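Local atomic coordinates of putative uncharacterized protein (Caulobacter crescentus, PDB entry 4KWY), a protein that is probably an LptE-family lipoprotein that takes part in assembling lipopolysaccharide at the outer membrane. Residues 22-25 with 26-29; 106-109 with 110-114; 125-128 with 129-133. One frame throughout, in Å; residues are numbered along the deposited sequence.

Interaction 1: 22-25 with 26-29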
loop_
_atom_site.group_PDB
_atom_site.type_symbol
_atom_site.label_atom_id
_atom_site.label_comp_id
_atom_site.label_asym_id
_atom_site.label_seq_id
_atom_site.Cartn_x
_atom_site.Cartn_y
_atom_site.Cartn_z
ATOM N N GLY A 22 -8.149 -3.570 1.299
ATOM C CA GLY A 22 -6.902 -3.212 0.627
ATOM C C GLY A 22 -6.357 -1.850 0.999
ATOM O O GLY A 22 -5.189 -1.736 1.377
ATOM N N GLY A 23 -7.208 -0.820 0.938
ATOM C CA GLY A 23 -6.821 0.534 1.318
ATOM C C GLY A 23 -6.524 0.629 2.797
ATOM O O GLY A 23 -5.613 1.359 3.200
ATOM N N TYR A 24 -7.277 -0.139 3.626
ATOM C CA TYR A 24 -7.035 -0.185 5.067
ATOM C C TYR A 24 -5.664 -0.796 5.337
ATOM O O TYR A 24 -4.876 -0.196 6.052
ATOM C CB TYR A 24 -8.147 -0.963 5.805
ATOM C CG TYR A 24 -7.892 -1.163 7.290
ATOM C CD1 TYR A 24 -8.153 -0.145 8.209
ATOM C CD2 TYR A 24 -7.402 -2.374 7.777
ATOM C CE1 TYR A 24 -7.917 -0.323 9.576
ATOM C CE2 TYR A 24 -7.154 -2.562 9.139
ATOM C CZ TYR A 24 -7.423 -1.538 10.038
ATOM O OH TYR A 24 -7.187 -1.743 11.381
ATOM N N LEU A 25 -5.374 -1.972 4.755
ATOM C CA LEU A 25 -4.094 -2.667 4.920
ATOM C C LEU A 25 -2.932 -1.850 4.345
ATOM O O LEU A 25 -1.906 -1.716 5.008
ATOM C CB LEU A 25 -4.119 -4.071 4.288
ATOM C CG LEU A 25 -4.983 -5.164 4.957
ATOM C CD1 LEU A 25 -4.928 -6.454 4.157
ATOM C CD2 LEU A 25 -4.536 -5.461 6.397
ATOM N N LEU A 26 -3.094 -1.290 3.132
ATOM C CA LEU A 26 -2.045 -0.492 2.498
ATOM C C LEU A 26 -1.769 0.763 3.300
ATOM O O LEU A 26 -0.609 1.077 3.506
ATOM C CB LEU A 26 -2.370 -0.151 1.019
ATOM C CG LEU A 26 -1.293 0.634 0.232
ATOM C CD1 LEU A 26 0.069 0.004 0.349
ATOM C CD2 LEU A 26 -1.647 0.767 -1.182
ATOM N N ARG A 27 -2.811 1.467 3.766
ATOM C CA ARG A 27 -2.676 2.696 4.569
ATOM C C ARG A 27 -1.904 2.409 5.865
ATOM O O ARG A 27 -0.974 3.147 6.199
ATOM C CB ARG A 27 -4.062 3.285 4.886
ATOM C CG ARG A 27 -4.044 4.711 5.455
ATOM C CD ARG A 27 -5.237 5.052 6.353
ATOM N NE ARG A 27 -6.543 4.656 5.804
ATOM C CZ ARG A 27 -7.341 3.722 6.332
ATOM N NH1 ARG A 27 -6.983 3.076 7.438
ATOM N NH2 ARG A 27 -8.494 3.417 5.747
ATOM N N GLU A 28 -2.276 1.312 6.562
ATOM C CA GLU A 28 -1.663 0.823 7.796
ATOM C C GLU A 28 -0.185 0.553 7.547
ATOM O O GLU A 28 0.645 1.010 8.329
ATOM C CB GLU A 28 -2.382 -0.458 8.264
ATOM C CG GLU A 28 -2.227 -0.786 9.740
ATOM C CD GLU A 28 -2.846 -2.099 10.195
ATOM O OE1 GLU A 28 -2.698 -3.120 9.480
ATOM O OE2 GLU A 28 -3.435 -2.114 11.300
ATOM N N GLN A 29 0.148 -0.118 6.423
ATOM C CA GLN A 29 1.517 -0.437 6.031
ATOM C C GLN A 29 2.313 0.803 5.689
ATOM O O GLN A 29 3.490 0.862 6.022
ATOM C CB GLN A 29 1.532 -1.409 4.838
ATOM C CG GLN A 29 1.353 -2.886 5.210
ATOM C CD GLN A 29 2.354 -3.342 6.237
ATOM O OE1 GLN A 29 3.564 -3.197 6.067
ATOM N NE2 GLN A 29 1.862 -3.782 7.377
HETATM O O HOH W 1 -1.257 -4.233 7.214
#

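Interaction 2: 106-109 with 110-114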
loop_
_atom_site.group_PDB
_atom_site.type_symbol
_atom_site.label_atom_id
_atom_site.label_comp_id
_atom_site.label_asym_id
_atom_site.label_seq_id
_atom_site.Cartn_x
_atom_site.Cartn_y
_atom_site.Cartn_z
ATOM N N ALA A 106 -7.554 -22.113 8.600
ATOM C CA ALA A 106 -6.235 -22.101 8.003
ATOM C C ALA A 106 -6.300 -21.460 6.637
ATOM O O ALA A 106 -5.402 -20.697 6.299
ATOM C CB ALA A 106 -5.696 -23.527 7.920
ATOM N N ALA A 107 -7.386 -21.710 5.882
ATOM C CA ALA A 107 -7.621 -21.141 4.551
ATOM C C ALA A 107 -7.769 -19.619 4.602
ATOM O O ALA A 107 -7.276 -18.925 3.714
ATOM C CB ALA A 107 -8.863 -21.753 3.933
ATOM N N ILE A 108 -8.448 -19.110 5.643
ATOM C CA ILE A 108 -8.657 -17.680 5.876
ATOM C C ILE A 108 -7.342 -17.046 6.346
ATOM O O ILE A 108 -6.998 -15.963 5.880
ATOM C CB ILE A 108 -9.824 -17.453 6.891
ATOM C CG1 ILE A 108 -11.208 -17.857 6.289
ATOM C CG2 ILE A 108 -9.823 -16.027 7.506
ATOM C CD1 ILE A 108 -11.647 -17.154 4.873
ATOM N N ALA A 109 -6.623 -17.714 7.266
ATOM C CA ALA A 109 -5.339 -17.247 7.794
ATOM C C ALA A 109 -4.305 -17.053 6.653
ATOM O O ALA A 109 -3.626 -16.026 6.617
ATOM C CB ALA A 109 -4.815 -18.237 8.822
ATOM N N ALA A 110 -4.265 -17.997 5.693
ATOM C CA ALA A 110 -3.391 -17.984 4.520
ATOM C C ALA A 110 -3.731 -16.817 3.582
ATOM O O ALA A 110 -2.821 -16.123 3.101
ATOM C CB ALA A 110 -3.490 -19.322 3.778
ATOM N N GLN A 111 -5.039 -16.577 3.368
ATOM C CA GLN A 111 -5.540 -15.508 2.514
ATOM C C GLN A 111 -5.226 -14.137 3.132
ATOM O O GLN A 111 -4.699 -13.251 2.444
ATOM C CB GLN A 111 -7.053 -15.664 2.239
ATOM C CG GLN A 111 -7.564 -14.626 1.201
ATOM C CD GLN A 111 -9.038 -14.681 0.876
ATOM O OE1 GLN A 111 -9.902 -14.868 1.750
ATOM N NE2 GLN A 111 -9.353 -14.425 -0.388
ATOM N N GLN A 112 -5.515 -13.975 4.425
ATOM C CA GLN A 112 -5.241 -12.716 5.128
ATOM C C GLN A 112 -3.748 -12.412 5.169
ATOM O O GLN A 112 -3.387 -11.248 5.052
ATOM C CB GLN A 112 -5.831 -12.730 6.543
ATOM C CG GLN A 112 -7.350 -12.613 6.519
ATOM C CD GLN A 112 -7.934 -12.508 7.891
ATOM O OE1 GLN A 112 -7.555 -13.239 8.817
ATOM N NE2 GLN A 112 -8.874 -11.584 8.051
ATOM N N ASP A 113 -2.893 -13.444 5.309
ATOM C CA ASP A 113 -1.438 -13.297 5.307
ATOM C C ASP A 113 -0.978 -12.856 3.900
ATOM O O ASP A 113 -0.150 -11.951 3.806
ATOM C CB ASP A 113 -0.731 -14.578 5.775
ATOM C CG ASP A 113 0.777 -14.525 5.631
ATOM O OD1 ASP A 113 1.429 -13.862 6.456
ATOM O OD2 ASP A 113 1.288 -15.094 4.672
ATOM N N GLY A 114 -1.577 -13.423 2.845
ATOM C CA GLY A 114 -1.299 -13.033 1.462
ATOM C C GLY A 114 -1.641 -11.569 1.222
ATOM O O GLY A 114 -0.856 -10.810 0.637
#

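Interaction 3: 125-128 with 129-133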
loop_
_atom_site.group_PDB
_atom_site.type_symbol
_atom_site.label_atom_id
_atom_site.label_comp_id
_atom_site.label_asym_id
_atom_site.label_seq_id
_atom_site.Cartn_x
_atom_site.Cartn_y
_atom_site.Cartn_z
ATOM N N LYS A 125 7.176 -0.412 -2.257
ATOM C CA LYS A 125 7.354 0.135 -3.618
ATOM C C LYS A 125 6.980 1.635 -3.700
ATOM O O LYS A 125 7.699 2.398 -4.327
ATOM C CB LYS A 125 6.514 -0.668 -4.624
ATOM C CG LYS A 125 7.157 -1.963 -5.057
ATOM C CD LYS A 125 6.208 -2.775 -5.880
ATOM C CE LYS A 125 6.710 -2.969 -7.285
ATOM N NZ LYS A 125 5.859 -3.931 -8.042
ATOM N N ILE A 126 5.859 2.038 -3.080
ATOM C CA ILE A 126 5.389 3.421 -3.032
ATOM C C ILE A 126 6.373 4.306 -2.179
ATOM O O ILE A 126 6.722 5.413 -2.604
ATOM C CB ILE A 126 3.931 3.468 -2.485
ATOM C CG1 ILE A 126 2.955 2.783 -3.452
ATOM C CG2 ILE A 126 3.490 4.934 -2.183
ATOM C CD1 ILE A 126 1.539 2.583 -2.864
ATOM N N GLN A 127 6.814 3.789 -0.988
ATOM C CA GLN A 127 7.706 4.461 -0.032
ATOM C C GLN A 127 9.016 4.773 -0.677
ATOM O O GLN A 127 9.546 5.837 -0.428
ATOM C CB GLN A 127 7.929 3.600 1.226
ATOM C CG GLN A 127 8.683 4.295 2.367
ATOM C CD GLN A 127 10.029 3.662 2.632
ATOM O OE1 GLN A 127 10.131 2.564 3.188
ATOM N NE2 GLN A 127 11.092 4.347 2.247
ATOM N N LEU A 128 9.540 3.851 -1.492
ATOM C CA LEU A 128 10.784 3.987 -2.241
ATOM C C LEU A 128 10.601 5.040 -3.332
ATOM O O LEU A 128 11.470 5.880 -3.512
ATOM C CB LEU A 128 11.193 2.610 -2.828
ATOM C CG LEU A 128 12.213 2.610 -3.989
ATOM C CD1 LEU A 128 13.635 2.833 -3.486
ATOM C CD2 LEU A 128 12.120 1.351 -4.831
ATOM N N ASP A 129 9.457 5.016 -4.024
ATOM C CA ASP A 129 9.096 5.973 -5.077
ATOM C C ASP A 129 8.956 7.424 -4.503
ATOM O O ASP A 129 9.476 8.375 -5.096
ATOM C CB ASP A 129 7.803 5.511 -5.742
ATOM C CG ASP A 129 7.405 6.259 -6.981
ATOM O OD1 ASP A 129 7.054 7.452 -6.862
ATOM O OD2 ASP A 129 7.355 5.628 -8.058
ATOM N N LEU A 130 8.318 7.562 -3.337
ATOM C CA LEU A 130 8.139 8.840 -2.645
ATOM C C LEU A 130 9.461 9.350 -2.056
ATOM O O LEU A 130 9.695 10.566 -2.066
ATOM C CB LEU A 130 7.115 8.724 -1.522
ATOM C CG LEU A 130 5.667 8.463 -1.880
ATOM C CD1 LEU A 130 4.904 8.135 -0.639
ATOM C CD2 LEU A 130 5.010 9.651 -2.533
ATOM N N ALA A 131 10.311 8.428 -1.514
ATOM C CA ALA A 131 11.626 8.775 -0.936
ATOM C C ALA A 131 12.559 9.294 -2.015
ATOM O O ALA A 131 13.334 10.207 -1.747
ATOM C CB ALA A 131 12.250 7.581 -0.242
ATOM N N THR A 132 12.435 8.749 -3.239
ATOM C CA THR A 132 13.178 9.137 -4.440
ATOM C C THR A 132 12.731 10.539 -4.860
ATOM O O THR A 132 13.553 11.359 -5.255
ATOM C CB THR A 132 12.956 8.076 -5.552
ATOM O OG1 THR A 132 13.387 6.800 -5.067
ATOM C CG2 THR A 132 13.703 8.395 -6.856
ATOM N N TRP A 133 11.434 10.811 -4.748
ATOM C CA TRP A 133 10.825 12.098 -5.105
ATOM C C TRP A 133 11.241 13.221 -4.091
ATOM O O TRP A 133 11.699 14.283 -4.518
ATOM C CB TRP A 133 9.303 11.912 -5.208
ATOM C CG TRP A 133 8.589 13.113 -5.723
ATOM C CD1 TRP A 133 8.448 13.497 -7.024
ATOM C CD2 TRP A 133 7.892 14.080 -4.938
ATOM N NE1 TRP A 133 7.713 14.658 -7.096
ATOM C CE2 TRP A 133 7.366 15.043 -5.828
ATOM C CE3 TRP A 133 7.706 14.257 -3.555
ATOM C CZ2 TRP A 133 6.646 16.154 -5.381
ATOM C CZ3 TRP A 133 6.994 15.361 -3.113
ATOM C CH2 TRP A 133 6.473 16.289 -4.020
#

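Interaction 1: 22-25 with 26-29
The guanidinium of Arg27 lies beside Tyr24 and has Gly23 O and Tyr24 CA over one of its faces. Gly23 O sits 4.2 Å above the guanidinium plane, toward the rim. Arg27 NH1 comes within 3.5 Å of Tyr24 CD1 on an oblique line, and the ring and guanidinium planes stand 75° apart. The two groups are therefore not stacked. Arg27 reaches this place by a bend in its chain at chi3 (-46°), which turns the head group back over the preceding turn. Glu28 runs out toward the hydroxyl end of the tyrosine, on the same side of the ring plane as Arg27. Glu28 OE2 is 3.8 Å from Tyr24 OH, a loose approach.

A water joins Leu25, Glu28 and Gln29. It donates to Glu28 OE1 at 2.9 Å and accepts from Gln29 NE2 at 3.2 Å. Its bond to Leu25 O is weak. Leu25 O also accepts the helical bond from Gln29 N at 3.0 Å. Leu26 N bonds to Gly22 O at 2.8 Å, and Arg27 N and Glu28 N continue the same i to i+4 pattern.

Helix 21-34 is the helix of a beta-alpha-beta unit between strands 13-17 and 44-50. Glu52 accepts bonds from Gly22 N and Gly23 N. Leu25 and Gln29 face helix 104-135, Leu26 packs on Met72 and Val74 of strand 67-80, and Arg27 lies against Thr15 and Ala17 of strand 13-17.

Interaction 2: 106-109 with 110-114
Ile108 and Gln112 meet one helical turn apart on the outer side of helix 104-135. Ile108 CG2 lies 3.8 Å from Gln112 OE1 and 4.0 Å from Gln112 CD, so a methyl group rests against the end of the amide. The side chains pass at a slant. A chi1 of -72° swings Gln112 CG back toward the preceding turn, where it comes to 3.4 Å from Ile108 O. The rest of the glutamine chain extends past the isoleucine. Gln111 OE1 is more distant from the other branch, 4.2 Å from Ile108 CD1.

The backbone sets this spacing. Gln112 N donates to Ile108 O at 2.9 Å. The bond from Gln111 N to Ala107 O is longer, 3.3 Å. Ala110 N and Asp113 N bond to Ala106 O and Ala109 O in the same i to i+4 pattern.

Further out, Ala110 and Gln111 touch Tyr98 of strand 86-99. Ala106 and Ala107 meet Ala101 and Ser100 in the loop before the helix. Asp113 turns its carboxylate to Arg117, where OD2 forms a salt bridge with NE.

The hydrogen bonds across these two segments all run between backbone atoms. The side chains add van der Waals contact, chiefly between the Ile108 methyl and the Gln112 amide. The salt bridge to Arg117, one turn on, probably offsets the charge of Asp113 within the same helix.

Interaction 3: 125-128 with 129-133
With chi1 of -67°, Leu130 swings CG away from its carbonyl carbon and lays CD1 beside Ile126 CG2, an i to i+4 apolar pair on the alpha-helix 104-135, which packs against the sheet. The two side chains lie side by side and point the same way, and Ile126 CG2 is 3.8 Å from Leu130 CD1. Beneath the pair, Leu130 N donates to Ile126 O at 2.8 Å. Ile126 reaches Trp76 of strand 67-80 and Leu26 and Leu30 of helix 21-34, while Leu130 meets Leu78 and Leu10. Asp129 OD1 hydrogen-bonds to His88 NE2 and the Trp133 ring stacks on the same histidine, so both contacts to His88 come from this one helix.

The exposed flank carries a different bond. The Thr132 side chain is rotated (chi1 -58°) to aim its hydroxyl back at the preceding turn. Leu128 O accepts twice from Thr132. The amide Thr132 N comes at 3.0 Å, and the hydroxyl Thr132 OG1 donates at 2.6 Å from the opposite face of the carbonyl plane.

How the interactions relate
From the N terminus, the chain passes through strand 13-17 and enters helix 21-34, where interaction 1 lies. It then forms the remaining strands and the short helix 52-56 before the long helix 104-135, which carries interaction 2 first and interaction 3 later. The three contacts follow in series. None nests in or crosses another, and each spans only neighbouring turns, so none closes a long loop. Interactions 2 and 3 are about 28 Å apart between centres and lie on opposite sides of the chain's centre. Interactions 1 and 3 touch where Leu26 CD2 is 4.0 Å from Ile126 CD1. This packing ties helix 21-34 to helix 104-135.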